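Local atomic coordinates of glucokinase (Enterococcus faecalis, PDB entry 2QM1), a protein that probably phosphorylates glucose with ATP, as a zinc-containing bacterial glucokinase of the ROK family. Residues T37-I51 against N91-I104. Sequence-based numbering, arbitrary orientation. Where two conformers were deposited one is given.
Sequences TNILEDGKHIVPSII and NLNWTTVQPVKEQI
Trp-94 lies with its indole edge against the loop ahead of helix 46-60, and its NE1 gives a nearly straight hydrogen bond (165°) to Gly-43 O at 2.9 Å. That oxygen sits in the indole plane, yet the N-H reaches it from above the carbonyl plane. Gln-98 CG lies over one face of the indole and Leu-92 CD1 over the other, both toward the rim, while Ile-46 CG2 meets Trp-94 CZ2 obliquely at 3.8 Å. Gly-43 has a positive phi, and a CB there would clash with Leu-92 O and Trp-94 NE1. Water 1 donates to Asp-42 O and Gln-98 OE1, bridging the two loops. Farther out, Asn-93 ND2 donates to Ile-39 O, near the amide plane; their 2.5 Å separation is too short to be trusted exactly. Between the helices, Val-47 has CG1 anti to its backbone N (chi1 163°), which brings that methyl to Ile-104 CG1 at 3.7 Å and beside Gln-103 NE2; CG2 turns to Val-100 CG2 at 4.1 Å. The axes of 46-51 and 100-104 approach to 10.3 Å, their N-to-C directions 39° apart, and pack on the mixed sheet containing strands 7-13 and 112-116 through Ile-50 on Ile-11 and Val-100 on Leu-114, as in the N-terminal alpha/beta domain of the actin-like ATPase fold.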
loop_
_atom_site.group_PDB
_atom_site.type_symbol
_atom_site.label_atom_id
_atom_site.label_comp_id
_atom_site.label_asym_id
_atom_site.label_seq_id
_atom_site.Cartn_x
_atom_site.Cartn_y
_atom_site.Cartn_z
ATOM N N THR B 37 -10.920 30.886 2.855
ATOM C CA THR B 37 -10.698 30.387 1.519
ATOM C C THR B 37 -11.820 30.980 0.663
ATOM O O THR B 37 -12.969 30.651 0.881
ATOM C CB THR B 37 -10.732 28.846 1.515
ATOM O OG1 THR B 37 -9.932 28.332 2.597
ATOM C CG2 THR B 37 -10.236 28.263 0.167
ATOM N N ASN B 38 -11.477 31.877 -0.272
ATOM C CA ASN B 38 -12.432 32.419 -1.255
ATOM C C ASN B 38 -12.578 31.487 -2.452
ATOM O O ASN B 38 -11.698 31.436 -3.305
ATOM C CB ASN B 38 -11.981 33.817 -1.719
ATOM C CG ASN B 38 -13.026 34.526 -2.589
ATOM O OD1 ASN B 38 -14.136 34.058 -2.745
ATOM N ND2 ASN B 38 -12.656 35.646 -3.153
ATOM N N ILE B 39 -13.695 30.768 -2.522
ATOM C CA ILE B 39 -13.954 29.820 -3.616
ATOM C C ILE B 39 -14.780 30.374 -4.814
ATOM O O ILE B 39 -15.055 29.642 -5.798
ATOM C CB ILE B 39 -14.551 28.461 -3.106
ATOM C CG1 ILE B 39 -16.005 28.620 -2.627
ATOM C CG2 ILE B 39 -13.655 27.824 -2.012
ATOM C CD1 ILE B 39 -16.875 27.410 -2.893
ATOM N N LEU B 40 -15.139 31.651 -4.722
ATOM C CA LEU B 40 -15.965 32.335 -5.711
ATOM C C LEU B 40 -15.216 32.528 -7.022
ATOM O O LEU B 40 -13.993 32.705 -7.020
ATOM C CB LEU B 40 -16.406 33.704 -5.180
ATOM C CG LEU B 40 -17.447 33.817 -4.058
ATOM C CD1 LEU B 40 -17.363 35.204 -3.458
ATOM C CD2 LEU B 40 -18.865 33.527 -4.532
ATOM N N GLU B 41 -15.956 32.517 -8.135
ATOM C CA GLU B 41 -15.352 32.695 -9.456
ATOM C C GLU B 41 -14.350 31.568 -9.727
ATOM O O GLU B 41 -13.183 31.830 -9.945
ATOM C CB GLU B 41 -14.675 34.079 -9.594
ATOM C CG GLU B 41 -15.604 35.231 -9.979
ATOM C CD GLU B 41 -15.290 36.542 -9.233
ATOM O OE1 GLU B 41 -14.346 37.285 -9.618
ATOM O OE2 GLU B 41 -16.035 36.839 -8.261
ATOM N N ASP B 42 -14.816 30.318 -9.694
ATOM C CA ASP B 42 -14.013 29.144 -10.074
ATOM C C ASP B 42 -12.680 29.116 -9.343
ATOM O O ASP B 42 -11.674 28.630 -9.889
ATOM C CB ASP B 42 -13.748 29.049 -11.592
ATOM C CG ASP B 42 -14.887 29.593 -12.441
ATOM O OD1 ASP B 42 -14.616 30.443 -13.334
ATOM O OD2 ASP B 42 -16.044 29.184 -12.225
ATOM N N GLY B 43 -12.686 29.636 -8.115
ATOM C CA GLY B 43 -11.550 29.584 -7.216
ATOM C C GLY B 43 -10.292 30.288 -7.693
ATOM O O GLY B 43 -9.208 29.931 -7.257
ATOM N N LYS B 44 -10.439 31.303 -8.553
ATOM C CA LYS B 44 -9.282 31.991 -9.160
ATOM C C LYS B 44 -8.594 32.925 -8.198
ATOM O O LYS B 44 -7.491 33.376 -8.479
ATOM C CB LYS B 44 -9.708 32.819 -10.369
ATOM C CG LYS B 44 -10.695 33.919 -10.031
ATOM C CD LYS B 44 -11.095 34.676 -11.270
ATOM C CE LYS B 44 -10.256 35.906 -11.490
ATOM N NZ LYS B 44 -10.813 36.740 -12.646
ATOM N N HIS B 45 -9.270 33.236 -7.087
ATOM C CA HIS B 45 -8.742 34.144 -6.044
ATOM C C HIS B 45 -7.886 33.438 -4.966
ATOM O O HIS B 45 -7.251 34.100 -4.156
ATOM C CB HIS B 45 -9.894 34.963 -5.393
ATOM C CG HIS B 45 -10.636 35.831 -6.364
ATOM N ND1 HIS B 45 -10.033 36.856 -7.056
ATOM C CD2 HIS B 45 -11.921 35.797 -6.792
ATOM C CE1 HIS B 45 -10.916 37.431 -7.855
ATOM N NE2 HIS B 45 -12.066 36.797 -7.720
ATOM N N ILE B 46 -7.865 32.105 -4.963
ATOM C CA ILE B 46 -7.210 31.352 -3.880
ATOM C C ILE B 46 -5.686 31.558 -3.914
ATOM O O ILE B 46 -5.097 32.125 -2.983
ATOM C CB ILE B 46 -7.626 29.869 -3.930
ATOM C CG1 ILE B 46 -9.122 29.764 -3.612
ATOM C CG2 ILE B 46 -6.782 28.943 -2.966
ATOM C CD1 ILE B 46 -9.682 28.342 -3.777
ATOM N N VAL B 47 -5.068 31.171 -5.024
ATOM C CA VAL B 47 -3.641 31.326 -5.158
ATOM C C VAL B 47 -3.213 32.791 -5.012
ATOM O O VAL B 47 -2.264 33.045 -4.285
ATOM C CB VAL B 47 -3.070 30.630 -6.408
ATOM C CG1 VAL B 47 -1.658 31.166 -6.747
ATOM C CG2 VAL B 47 -3.060 29.101 -6.178
ATOM N N PRO B 48 -3.905 33.755 -5.675
ATOM C CA PRO B 48 -3.502 35.148 -5.380
ATOM C C PRO B 48 -3.641 35.547 -3.885
ATOM O O PRO B 48 -2.850 36.348 -3.389
ATOM C CB PRO B 48 -4.465 35.963 -6.238
ATOM C CG PRO B 48 -4.814 34.987 -7.413
ATOM C CD PRO B 48 -4.960 33.701 -6.704
ATOM N N SER B 49 -4.663 35.038 -3.197
ATOM C CA SER B 49 -4.816 35.358 -1.785
ATOM C C SER B 49 -3.644 34.802 -0.934
ATOM O O SER B 49 -3.243 35.410 0.063
ATOM C CB SER B 49 -6.167 34.891 -1.249
ATOM O OG SER B 49 -6.175 33.505 -1.111
ATOM N N ILE B 50 -3.084 33.671 -1.364
ATOM C CA ILE B 50 -2.006 33.015 -0.637
ATOM C C ILE B 50 -0.751 33.832 -0.875
ATOM O O ILE B 50 -0.011 34.118 0.065
ATOM C CB ILE B 50 -1.844 31.542 -1.121
ATOM C CG1 ILE B 50 -3.094 30.693 -0.731
ATOM C CG2 ILE B 50 -0.537 30.943 -0.651
ATOM C CD1 ILE B 50 -3.031 29.163 -1.262
ATOM N N ILE B 51 -0.526 34.205 -2.139
ATOM C CA ILE B 51 0.606 35.058 -2.507
ATOM C C ILE B 51 0.579 36.375 -1.730
ATOM O O ILE B 51 1.588 36.783 -1.113
ATOM C CB ILE B 51 0.569 35.340 -4.010
ATOM C CG1 ILE B 51 0.863 34.032 -4.807
ATOM C CG2 ILE B 51 1.483 36.551 -4.349
ATOM C CD1 ILE B 51 0.610 34.164 -6.337
ATOM N N ASN B 91 -14.185 20.739 -4.528
ATOM C CA ASN B 91 -14.636 21.554 -3.401
ATOM C C ASN B 91 -14.111 22.983 -3.403
ATOM O O ASN B 91 -14.634 23.844 -2.701
ATOM C CB ASN B 91 -14.299 20.880 -2.062
ATOM C CG ASN B 91 -12.808 20.543 -1.915
ATOM O OD1 ASN B 91 -12.198 19.905 -2.776
ATOM N ND2 ASN B 91 -12.227 20.949 -0.788
ATOM N N LEU B 92 -13.085 23.228 -4.206
ATOM C CA LEU B 92 -12.480 24.543 -4.317
ATOM C C LEU B 92 -13.023 25.288 -5.528
ATOM O O LEU B 92 -12.753 26.475 -5.692
ATOM C CB LEU B 92 -10.951 24.422 -4.401
ATOM C CG LEU B 92 -10.183 24.057 -3.120
ATOM C CD1 LEU B 92 -8.658 24.069 -3.335
ATOM C CD2 LEU B 92 -10.567 24.965 -1.927
ATOM N N ASN B 93 -13.797 24.580 -6.356
ATOM C CA ASN B 93 -14.258 25.074 -7.654
ATOM C C ASN B 93 -13.156 25.090 -8.711
ATOM O O ASN B 93 -13.316 25.708 -9.747
ATOM C CB ASN B 93 -14.874 26.504 -7.565
ATOM C CG ASN B 93 -16.252 26.547 -6.895
ATOM O OD1 ASN B 93 -17.030 25.581 -6.970
ATOM N ND2 ASN B 93 -16.573 27.696 -6.258
ATOM N N TRP B 94 -12.021 24.456 -8.452
ATOM C CA TRP B 94 -11.039 24.236 -9.513
ATOM C C TRP B 94 -11.540 23.088 -10.376
ATOM O O TRP B 94 -11.501 21.961 -9.950
ATOM C CB TRP B 94 -9.664 23.904 -8.939
ATOM C CG TRP B 94 -9.041 25.041 -8.170
ATOM C CD1 TRP B 94 -9.436 26.345 -8.183
ATOM C CD2 TRP B 94 -7.914 24.973 -7.295
ATOM N NE1 TRP B 94 -8.639 27.095 -7.358
ATOM C CE2 TRP B 94 -7.689 26.278 -6.805
ATOM C CE3 TRP B 94 -7.062 23.939 -6.887
ATOM C CZ2 TRP B 94 -6.645 26.581 -5.931
ATOM C CZ3 TRP B 94 -6.033 24.233 -6.012
ATOM C CH2 TRP B 94 -5.838 25.549 -5.533
ATOM N N THR B 95 -12.049 23.376 -11.572
ATOM C CA THR B 95 -12.534 22.295 -12.426
ATOM C C THR B 95 -11.506 21.944 -13.507
ATOM O O THR B 95 -11.639 20.988 -14.278
ATOM C CB THR B 95 -13.888 22.648 -13.043
ATOM O OG1 THR B 95 -13.777 23.910 -13.719
ATOM C CG2 THR B 95 -14.945 22.737 -11.948
ATOM N N THR B 96 -10.441 22.709 -13.504
ATOM C CA THR B 96 -9.437 22.633 -14.527
ATOM C C THR B 96 -8.108 22.465 -13.767
ATOM O O THR B 96 -8.028 22.883 -12.612
ATOM C CB THR B 96 -9.595 23.966 -15.284
ATOM O OG1 THR B 96 -10.398 23.791 -16.485
ATOM C CG2 THR B 96 -8.343 24.694 -15.505
ATOM N N VAL B 97 -7.096 21.855 -14.391
ATOM C CA VAL B 97 -5.767 21.658 -13.757
ATOM C C VAL B 97 -5.138 23.028 -13.374
ATOM O O VAL B 97 -5.041 23.932 -14.222
ATOM C CB VAL B 97 -4.781 20.922 -14.704
ATOM C CG1 VAL B 97 -3.518 20.558 -13.996
ATOM C CG2 VAL B 97 -5.401 19.665 -15.309
ATOM N N GLN B 98 -4.708 23.170 -12.123
ATOM C CA GLN B 98 -4.138 24.418 -11.641
ATOM C C GLN B 98 -2.597 24.359 -11.541
ATOM O O GLN B 98 -2.044 23.444 -10.892
ATOM C CB GLN B 98 -4.755 24.809 -10.296
ATOM C CG GLN B 98 -6.296 25.031 -10.330
ATOM C CD GLN B 98 -6.711 26.131 -11.288
ATOM O OE1 GLN B 98 -6.376 27.319 -11.103
ATOM N NE2 GLN B 98 -7.469 25.747 -12.316
ATOM N N PRO B 99 -1.914 25.313 -12.201
ATOM C CA PRO B 99 -0.446 25.415 -12.217
ATOM C C PRO B 99 0.039 26.138 -10.955
ATOM O O PRO B 99 0.746 27.139 -11.051
ATOM C CB PRO B 99 -0.170 26.275 -13.462
ATOM C CG PRO B 99 -1.354 27.167 -13.564
ATOM C CD PRO B 99 -2.547 26.373 -13.019
ATOM N N VAL B 100 -0.308 25.590 -9.788
ATOM C CA VAL B 100 -0.124 26.281 -8.531
ATOM C C VAL B 100 1.341 26.556 -8.265
ATOM O O VAL B 100 1.698 27.628 -7.835
ATOM C CB VAL B 100 -0.683 25.438 -7.341
ATOM C CG1 VAL B 100 -0.289 26.051 -6.010
ATOM C CG2 VAL B 100 -2.229 25.321 -7.404
ATOM N N LYS B 101 2.188 25.575 -8.535
ATOM C CA LYS B 101 3.592 25.734 -8.256
ATOM C C LYS B 101 4.107 26.891 -9.097
ATOM O O LYS B 101 4.774 27.809 -8.590
ATOM C CB LYS B 101 4.369 24.446 -8.595
ATOM C CG LYS B 101 5.914 24.665 -8.520
ATOM C CD LYS B 101 6.721 23.352 -8.695
ATOM C CE LYS B 101 8.209 23.677 -8.804
ATOM N NZ LYS B 101 8.991 22.451 -9.125
ATOM N N GLU B 102 3.788 26.847 -10.396
ATOM C CA GLU B 102 4.220 27.893 -11.299
ATOM C C GLU B 102 3.820 29.294 -10.802
ATOM O O GLU B 102 4.651 30.194 -10.774
ATOM C CB GLU B 102 3.623 27.642 -12.666
ATOM C CG GLU B 102 4.434 28.160 -13.814
ATOM C CD GLU B 102 3.917 27.547 -15.101
ATOM O OE1 GLU B 102 2.876 28.056 -15.601
ATOM O OE2 GLU B 102 4.519 26.544 -15.583
ATOM N N GLN B 103 2.562 29.461 -10.402
ATOM C CA GLN B 103 2.055 30.773 -10.016
ATOM C C GLN B 103 2.761 31.290 -8.767
ATOM O O GLN B 103 3.253 32.424 -8.733
ATOM C CB GLN B 103 0.532 30.745 -9.876
ATOM C CG GLN B 103 -0.169 30.195 -11.177
ATOM C CD GLN B 103 -1.680 29.935 -11.082
ATOM O OE1 GLN B 103 -2.418 30.038 -12.104
ATOM N NE2 GLN B 103 -2.146 29.573 -9.902
ATOM N N ILE B 104 2.887 30.437 -7.764
ATOM C CA ILE B 104 3.446 30.885 -6.497
ATOM C C ILE B 104 4.940 31.097 -6.582
ATOM O O ILE B 104 5.476 32.094 -6.075
ATOM C CB ILE B 104 3.050 29.904 -5.350
ATOM C CG1 ILE B 104 1.535 29.927 -5.237
ATOM C CG2 ILE B 104 3.758 30.277 -3.999
ATOM C CD1 ILE B 104 0.992 29.158 -4.111
HETATM O O HOH W 1 -8.892 29.075 -10.280
#